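Local coordinates for ATP-dependent RNA helicase HrpB (Escherichia coli, PDB 6EUD), which hydrolyses ATP to ADP and phosphate and is classed as a bacterial DExH-box RNA helicase that binds single-stranded RNA, at residues A278-D292 with Q322-L336. Residues are numbered along the deposited sequence; the frame is centred on the assembly and turned at random.
Sequences AETSLTIEGIRLVVD and QRAGRAGRLEPGISL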
ATOM      1  N   ALA A 278      14.373   5.417  21.121  1.00 59.21           N
ATOM      2  CA  ALA A 278      14.739   4.991  22.465  1.00 56.96           C
ATOM      3  C   ALA A 278      14.038   3.680  22.837  1.00 53.28           C
ATOM      4  O   ALA A 278      14.309   3.088  23.882  1.00 52.89           O
ATOM      5  CB  ALA A 278      14.413   6.080  23.474  1.00 53.67           C
ATOM      6  N   GLU A 279      13.152   3.222  21.961  1.00 50.63           N
ATOM      7  CA  GLU A 279      12.333   2.052  22.240  1.00 52.99           C
ATOM      8  C   GLU A 279      13.142   0.754  22.234  1.00 58.82           C
ATOM      9  O   GLU A 279      12.914  -0.124  23.067  1.00 62.52           O
ATOM     10  CB  GLU A 279      11.182   1.965  21.231  1.00 53.24           C
ATOM     11  CG  GLU A 279      10.117   0.924  21.570  1.00 57.26           C
ATOM     12  CD  GLU A 279       9.040   0.805  20.498  1.00 57.51           C
ATOM     13  OE1 GLU A 279       8.342   1.814  20.224  1.00 55.58           O
ATOM     14  OE2 GLU A 279       8.897  -0.307  19.933  1.00 59.62           O
ATOM     15  N   THR A 280      14.075   0.625  21.294  1.00 61.81           N
ATOM     16  CA  THR A 280      14.854  -0.609  21.152  1.00 65.28           C
ATOM     17  C   THR A 280      16.306  -0.343  20.771  1.00 68.88           C
ATOM     18  O   THR A 280      17.194  -1.056  21.218  1.00 71.23           O
ATOM     19  CB  THR A 280      14.257  -1.573  20.077  1.00 74.54           C
ATOM     20  OG1 THR A 280      14.321  -0.953  18.783  1.00 77.08           O
ATOM     21  CG2 THR A 280      12.817  -1.956  20.390  1.00 68.30           C
ATOM     22  N   SER A 281      16.537   0.678  19.947  1.00 71.37           N
ATOM     23  CA  SER A 281      17.856   0.921  19.349  1.00 74.26           C
ATOM     24  C   SER A 281      18.834   1.660  20.251  1.00 74.23           C
ATOM     25  O   SER A 281      20.052   1.551  20.096  1.00 74.34           O
ATOM     26  CB  SER A 281      17.709   1.718  18.055  1.00 74.25           C
ATOM     27  OG  SER A 281      17.446   3.080  18.324  1.00 76.20           O
ATOM     28  N   LEU A 282      18.293   2.434  21.177  1.00 75.36           N
ATOM     29  CA  LEU A 282      19.112   3.277  22.027  1.00 72.16           C
ATOM     30  C   LEU A 282      18.852   2.938  23.487  1.00 70.14           C
ATOM     31  O   LEU A 282      17.707   2.711  23.892  1.00 71.18           O
ATOM     32  CB  LEU A 282      18.814   4.747  21.739  1.00 73.02           C
ATOM     33  CG  LEU A 282      19.927   5.770  21.918  1.00 72.93           C
ATOM     34  CD1 LEU A 282      21.230   5.234  21.365  1.00 76.33           C
ATOM     35  CD2 LEU A 282      19.526   7.032  21.184  1.00 67.60           C
ATOM     36  N   THR A 283      19.920   2.881  24.266  1.00 67.54           N
ATOM     37  CA  THR A 283      19.802   2.593  25.680  1.00 69.51           C
ATOM     38  C   THR A 283      20.023   3.844  26.517  1.00 67.31           C
ATOM     39  O   THR A 283      21.130   4.377  26.585  1.00 71.69           O
ATOM     40  CB  THR A 283      20.780   1.486  26.094  1.00 74.70           C
ATOM     41  OG1 THR A 283      20.293   0.232  25.602  1.00 78.99           O
ATOM     42  CG2 THR A 283      20.928   1.412  27.606  1.00 74.27           C
ATOM     43  N   ILE A 284      18.948   4.316  27.138  1.00 62.61           N
ATOM     44  CA  ILE A 284      19.017   5.455  28.044  1.00 56.73           C
ATOM     45  C   ILE A 284      19.155   4.941  29.475  1.00 55.20           C
ATOM     46  O   ILE A 284      18.361   4.118  29.930  1.00 54.43           O
ATOM     47  CB  ILE A 284      17.782   6.373  27.914  1.00 52.68           C
ATOM     48  CG1 ILE A 284      17.825   7.160  26.599  1.00 53.66           C
ATOM     49  CG2 ILE A 284      17.775   7.388  29.013  1.00 49.10           C
ATOM     50  CD1 ILE A 284      17.382   6.403  25.390  1.00 54.60           C
ATOM     51  N   GLU A 285      20.181   5.412  30.174  1.00 50.37           N
ATOM     52  CA  GLU A 285      20.482   4.896  31.497  1.00 52.16           C
ATOM     53  C   GLU A 285      19.838   5.703  32.627  1.00 46.99           C
ATOM     54  O   GLU A 285      19.438   6.844  32.436  1.00 51.18           O
ATOM     55  CB  GLU A 285      21.990   4.844  31.688  1.00 61.41           C
ATOM     56  CG  GLU A 285      22.693   4.089  30.594  1.00 70.86           C
ATOM     57  CD  GLU A 285      24.171   4.355  30.598  1.00 82.75           C
ATOM     58  OE1 GLU A 285      24.823   4.045  29.582  1.00 87.68           O
ATOM     59  OE2 GLU A 285      24.678   4.876  31.617  1.00 87.66           O
ATOM     60  N   GLY A 286      19.733   5.080  33.796  1.00 39.52           N
ATOM     61  CA  GLY A 286      19.240   5.710  35.011  1.00 35.33           C
ATOM     62  C   GLY A 286      17.728   5.842  35.058  1.00 38.96           C
ATOM     63  O   GLY A 286      17.193   6.571  35.895  1.00 43.18           O
ATOM     64  N   ILE A 287      17.035   5.143  34.161  1.00 37.29           N
ATOM     65  CA  ILE A 287      15.587   5.298  34.009  1.00 34.36           C
ATOM     66  C   ILE A 287      14.825   4.254  34.803  1.00 35.38           C
ATOM     67  O   ILE A 287      15.149   3.072  34.714  1.00 39.22           O
ATOM     68  CB  ILE A 287      15.170   5.211  32.512  1.00 27.70           C
ATOM     69  CG1 ILE A 287      15.938   6.255  31.689  1.00 33.32           C
ATOM     70  CG2 ILE A 287      13.666   5.405  32.355  1.00 26.66           C
ATOM     71  CD1 ILE A 287      15.579   7.731  32.036  1.00 27.76           C
ATOM     72  N   ARG A 288      13.824   4.681  35.579  1.00 27.65           N
ATOM     73  CA  ARG A 288      12.865   3.735  36.189  1.00 32.13           C
ATOM     74  C   ARG A 288      11.400   4.196  36.007  1.00 31.58           C
ATOM     75  O   ARG A 288      10.476   3.508  36.407  1.00 36.00           O
ATOM     76  CB  ARG A 288      13.178   3.514  37.682  1.00 27.92           C
ATOM     77  CG  ARG A 288      12.731   4.618  38.591  1.00 29.87           C
ATOM     78  CD  ARG A 288      12.828   4.221  40.070  1.00 31.89           C
ATOM     79  NE  ARG A 288      11.850   3.196  40.445  1.00 34.21           N
ATOM     80  CZ  ARG A 288      10.693   3.438  41.062  1.00 33.02           C
ATOM     81  NH1 ARG A 288      10.344   4.676  41.380  1.00 30.45           N
ATOM     82  NH2 ARG A 288       9.883   2.435  41.368  1.00 33.41           N
ATOM     83  N   LEU A 289      11.204   5.355  35.382  1.00 29.43           N
ATOM     84  CA  LEU A 289       9.872   5.861  35.020  1.00 27.06           C
ATOM     85  C   LEU A 289       9.766   6.072  33.507  1.00 29.80           C
ATOM     86  O   LEU A 289      10.636   6.695  32.903  1.00 32.15           O
ATOM     87  CB  LEU A 289       9.577   7.183  35.728  1.00 25.22           C
ATOM     88  CG  LEU A 289       9.777   7.196  37.251  1.00 28.92           C
ATOM     89  CD1 LEU A 289       9.511   8.582  37.805  1.00 25.84           C
ATOM     90  CD2 LEU A 289       8.890   6.161  37.918  1.00 25.48           C
ATOM     91  N   VAL A 290       8.703   5.559  32.898  1.00 25.50           N
ATOM     92  CA  VAL A 290       8.412   5.861  31.513  1.00 23.82           C
ATOM     93  C   VAL A 290       7.038   6.559  31.376  1.00 30.58           C
ATOM     94  O   VAL A 290       6.052   6.225  32.055  1.00 26.10           O
ATOM     95  CB  VAL A 290       8.475   4.574  30.654  1.00 27.55           C
ATOM     96  CG1 VAL A 290       7.726   4.729  29.337  1.00 23.32           C
ATOM     97  CG2 VAL A 290       9.945   4.154  30.417  1.00 24.94           C
ATOM     98  N   VAL A 291       6.986   7.561  30.509  1.00 30.06           N
ATOM     99  CA  VAL A 291       5.712   8.109  30.102  1.00 26.72           C
ATOM    100  C   VAL A 291       5.617   7.935  28.606  1.00 27.47           C
ATOM    101  O   VAL A 291       6.443   8.429  27.850  1.00 30.69           O
ATOM    102  CB  VAL A 291       5.526   9.602  30.505  1.00 27.07           C
ATOM    103  CG1 VAL A 291       4.192  10.130  29.970  1.00 25.40           C
ATOM    104  CG2 VAL A 291       5.604   9.764  32.035  1.00 23.08           C
ATOM    105  N   ASP A 292       4.586   7.214  28.196  1.00 27.53           N
ATOM    106  CA  ASP A 292       4.392   6.810  26.818  1.00 28.31           C
ATOM    107  C   ASP A 292       3.116   7.453  26.244  1.00 31.66           C
ATOM    108  O   ASP A 292       1.979   7.121  26.665  1.00 29.51           O
ATOM    109  CB  ASP A 292       4.330   5.273  26.735  1.00 26.84           C
ATOM    110  CG  ASP A 292       3.910   4.775  25.361  1.00 31.32           C
ATOM    111  OD1 ASP A 292       4.240   5.435  24.348  1.00 35.88           O
ATOM    112  OD2 ASP A 292       3.245   3.721  25.296  1.00 28.91           O
ATOM    113  N   GLN A 322       7.231  -2.860  24.863  1.00 31.70           N
ATOM    114  CA  GLN A 322       8.663  -2.621  24.725  1.00 32.50           C
ATOM    115  C   GLN A 322       9.037  -1.277  25.388  1.00 32.56           C
ATOM    116  O   GLN A 322      10.051  -1.183  26.078  1.00 33.94           O
ATOM    117  CB  GLN A 322       9.074  -2.654  23.262  1.00 30.41           C
ATOM    118  CG  GLN A 322      10.536  -2.401  23.001  1.00 40.98           C
ATOM    119  CD  GLN A 322      11.441  -3.552  23.416  1.00 50.36           C
ATOM    120  OE1 GLN A 322      11.009  -4.707  23.480  1.00 56.84           O
ATOM    121  NE2 GLN A 322      12.711  -3.241  23.688  1.00 49.21           N
ATOM    122  N   ARG A 323       8.186  -0.265  25.221  1.00 29.59           N
ATOM    123  CA  ARG A 323       8.408   1.043  25.831  1.00 28.87           C
ATOM    124  C   ARG A 323       8.350   0.982  27.349  1.00 28.31           C
ATOM    125  O   ARG A 323       9.144   1.618  28.027  1.00 32.74           O
ATOM    126  CB  ARG A 323       7.378   2.052  25.337  1.00 29.42           C
ATOM    127  CG  ARG A 323       7.624   2.508  23.948  1.00 32.83           C
ATOM    128  CD  ARG A 323       6.514   3.411  23.420  1.00 32.41           C
ATOM    129  NE  ARG A 323       6.812   3.743  22.030  1.00 33.25           N
ATOM    130  CZ  ARG A 323       6.253   4.732  21.348  1.00 34.75           C
ATOM    131  NH1 ARG A 323       5.348   5.513  21.919  1.00 31.46           N
ATOM    132  NH2 ARG A 323       6.611   4.944  20.091  1.00 37.46           N
ATOM    133  N   ALA A 324       7.393   0.231  27.882  1.00 28.26           N
ATOM    134  CA  ALA A 324       7.272   0.046  29.319  1.00 25.97           C
ATOM    135  C   ALA A 324       8.533  -0.616  29.893  1.00 27.51           C
ATOM    136  O   ALA A 324       9.005  -0.248  30.966  1.00 31.20           O
ATOM    137  CB  ALA A 324       6.040  -0.784  29.637  1.00 26.53           C
ATOM    138  N   GLY A 325       9.093  -1.573  29.159  1.00 29.01           N
ATOM    139  CA  GLY A 325      10.256  -2.310  29.626  1.00 26.66           C
ATOM    140  C   GLY A 325      11.501  -1.456  29.706  1.00 27.47           C
ATOM    141  O   GLY A 325      12.489  -1.856  30.325  1.00 35.53           O
ATOM    142  N   ARG A 326      11.469  -0.285  29.076  1.00 26.05           N
ATOM    143  CA  ARG A 326      12.563   0.675  29.211  1.00 34.66           C
ATOM    144  C   ARG A 326      12.602   1.294  30.627  1.00 35.88           C
ATOM    145  O   ARG A 326      13.598   1.920  31.013  1.00 37.66           O
ATOM    146  CB  ARG A 326      12.473   1.772  28.126  1.00 36.13           C
ATOM    147  CG  ARG A 326      12.834   1.271  26.717  1.00 37.97           C
ATOM    148  CD  ARG A 326      13.682   0.030  26.815  1.00 48.01           C
ATOM    149  NE  ARG A 326      14.666  -0.123  25.757  1.00 59.57           N
ATOM    150  CZ  ARG A 326      15.431  -1.202  25.643  1.00 65.56           C
ATOM    151  NH1 ARG A 326      15.292  -2.187  26.523  1.00 61.78           N
ATOM    152  NH2 ARG A 326      16.324  -1.303  24.663  1.00 70.64           N
ATOM    153  N   ALA A 327      11.538   1.086  31.409  1.00 33.33           N
ATOM    154  CA  ALA A 327      11.530   1.508  32.808  1.00 32.99           C
ATOM    155  C   ALA A 327      12.034   0.400  33.743  1.00 28.84           C
ATOM    156  O   ALA A 327      12.013   0.562  34.955  1.00 29.10           O
ATOM    157  CB  ALA A 327      10.104   1.969  33.236  1.00 25.41           C
ATOM    158  N   GLY A 328      12.506  -0.711  33.181  1.00 31.99           N
ATOM    159  CA  GLY A 328      12.783  -1.898  33.970  1.00 28.10           C
ATOM    160  C   GLY A 328      14.161  -2.481  33.756  1.00 34.93           C
ATOM    161  O   GLY A 328      14.373  -3.657  34.010  1.00 38.26           O
ATOM    162  N   ARG A 329      15.111  -1.664  33.303  1.00 31.83           N
ATOM    163  CA  ARG A 329      16.474  -2.139  33.066  1.00 34.67           C
ATOM    164  C   ARG A 329      17.332  -1.971  34.317  1.00 39.52           C
ATOM    165  O   ARG A 329      18.327  -2.687  34.508  1.00 42.34           O
ATOM    166  CB  ARG A 329      17.123  -1.380  31.901  1.00 37.88           C
ATOM    167  CG  ARG A 329      16.316  -1.299  30.635  1.00 40.45           C
ATOM    168  CD  ARG A 329      16.176  -2.637  29.945  1.00 55.27           C
ATOM    169  NE  ARG A 329      17.440  -3.377  29.805  1.00 69.06           N
ATOM    170  CZ  ARG A 329      18.378  -3.115  28.889  1.00 79.56           C
ATOM    171  NH1 ARG A 329      19.489  -3.845  28.835  1.00 83.35           N
ATOM    172  NH2 ARG A 329      18.215  -2.113  28.031  1.00 85.91           N
ATOM    173  N   LEU A 330      16.953  -1.013  35.162  1.00 34.88           N
ATOM    174  CA  LEU A 330      17.745  -0.672  36.344  1.00 38.79           C
ATOM    175  C   LEU A 330      17.253  -1.322  37.648  1.00 40.07           C
ATOM    176  O   LEU A 330      18.033  -1.883  38.435  1.00 38.20           O
ATOM    177  CB  LEU A 330      17.769   0.847  36.508  1.00 39.01           C
ATOM    178  CG  LEU A 330      18.597   1.310  37.696  1.00 42.41           C
ATOM    179  CD1 LEU A 330      20.070   0.947  37.457  1.00 41.25           C
ATOM    180  CD2 LEU A 330      18.417   2.807  37.874  1.00 43.34           C
ATOM    181  N   GLU A 331      15.944  -1.246  37.843  1.00 37.77           N
ATOM    182  CA  GLU A 331      15.281  -1.616  39.081  1.00 35.72           C
ATOM    183  C   GLU A 331      13.804  -1.720  38.714  1.00 34.56           C
ATOM    184  O   GLU A 331      13.440  -1.360  37.592  1.00 32.96           O
ATOM    185  CB  GLU A 331      15.523  -0.563  40.167  1.00 36.57           C
ATOM    186  CG  GLU A 331      15.084   0.858  39.790  1.00 41.58           C
ATOM    187  CD  GLU A 331      15.401   1.906  40.863  1.00 51.43           C
ATOM    188  OE1 GLU A 331      15.216   1.627  42.065  1.00 52.94           O
ATOM    189  OE2 GLU A 331      15.843   3.020  40.504  1.00 57.84           O
ATOM    190  N   PRO A 332      12.957  -2.227  39.630  1.00 36.04           N
ATOM    191  CA  PRO A 332      11.508  -2.189  39.387  1.00 34.95           C
ATOM    192  C   PRO A 332      11.037  -0.778  39.081  1.00 37.21           C
ATOM    193  O   PRO A 332      11.395   0.174  39.801  1.00 33.36           O
ATOM    194  CB  PRO A 332      10.911  -2.676  40.705  1.00 28.89           C
ATOM    195  CG  PRO A 332      11.976  -3.561  41.266  1.00 33.86           C
ATOM    196  CD  PRO A 332      13.278  -2.925  40.889  1.00 35.31           C
ATOM    197  N   GLY A 333      10.230  -0.654  38.031  1.00 37.39           N
ATOM    198  CA  GLY A 333       9.878   0.642  37.501  1.00 30.52           C
ATOM    199  C   GLY A 333       8.401   0.808  37.299  1.00 32.10           C
ATOM    200  O   GLY A 333       7.607  -0.017  37.718  1.00 34.86           O
ATOM    201  N   ILE A 334       8.039   1.912  36.661  1.00 32.68           N
ATOM    202  CA  ILE A 334       6.654   2.305  36.458  1.00 30.10           C
ATOM    203  C   ILE A 334       6.521   2.902  35.060  1.00 31.47           C
ATOM    204  O   ILE A 334       7.353   3.715  34.648  1.00 31.41           O
ATOM    205  CB  ILE A 334       6.191   3.345  37.503  1.00 28.94           C
ATOM    206  CG1 ILE A 334       6.495   2.874  38.927  1.00 30.16           C
ATOM    207  CG2 ILE A 334       4.707   3.682  37.343  1.00 25.66           C
ATOM    208  CD1 ILE A 334       6.208   3.931  39.973  1.00 27.66           C
ATOM    209  N   SER A 335       5.483   2.496  34.341  1.00 27.63           N
ATOM    210  CA  SER A 335       5.208   3.010  33.006  1.00 27.81           C
ATOM    211  C   SER A 335       3.790   3.579  32.956  1.00 31.85           C
ATOM    212  O   SER A 335       2.826   2.903  33.329  1.00 36.16           O
ATOM    213  CB  SER A 335       5.372   1.905  31.964  1.00 34.12           C
ATOM    214  OG  SER A 335       5.165   2.373  30.644  1.00 33.61           O
ATOM    215  N   LEU A 336       3.670   4.831  32.521  1.00 28.01           N
ATOM    216  CA  LEU A 336       2.374   5.478  32.362  1.00 29.95           C
ATOM    217  C   LEU A 336       2.032   5.690  30.868  1.00 33.63           C
ATOM    218  O   LEU A 336       2.734   6.425  30.146  1.00 34.13           O
ATOM    219  CB  LEU A 336       2.357   6.821  33.115  1.00 25.58           C
ATOM    220  CG  LEU A 336       1.105   7.692  32.931  1.00 27.04           C
ATOM    221  CD1 LEU A 336      -0.168   6.984  33.447  1.00 26.71           C
ATOM    222  CD2 LEU A 336       1.259   9.055  33.602  1.00 22.61           C
TER
HETATM  223  O   HOH W   1      15.855   2.802  29.476  1.00 45.93           O
HETATM  224  O   HOH W   2      15.573   1.160  32.838  1.00 31.46           O
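Arg323 bridges two acids of the facing segment. Its chain runs extended from CG to NE, which carries the guanidinium between them: NE bonds Glu279 OE1 (3.1 Å), reaching it from above the carboxylate plane, while NH1 meets Asp292 OD1 on the syn side at 2.7 Å. Both acids lie at the guanidinium edge, and a flat cation with several N-H groups suits this place. A methionine here would probably leave Glu279 and the buried Asp292 without their shared countercharge. Asp292 also receives bonds from Ala294 N and His337.

Two other side chains donate to backbone carbonyls instead. Gln322, bent at chi2 (72°), turns its amide so that NE2 donates to Glu279 O at 3.2 Å. Arg288 clamps Pro332 O side-on with NE and NH2, both 3.1 Å away; its NH1 goes to Ser215 O, and its salt bridge to Glu331 is long. A water donates to both Ile284 O and Arg326 O.

Strands 287-292 and 333-336 pair in parallel through four backbone bonds, from Ile334 N to Arg288 O through Asp292 N to Leu336 O. Gly333 fits where a side chain would strike Arg288 O and Ala327 O.

Among apolar contacts, Val290 CG2 meets CB of small Ala327, in the type I turn from Gly325 to Gly328, at 3.6 Å. On the other face Leu289 CD2 lies alongside Ile334 CB (3.9 Å).

The sequence QRAGRAGR is helicase motif VI, here packed against the motif V loop and core strands of the second RecA-like domain, with Thr283 beside Thr32 of the predicted ATP site.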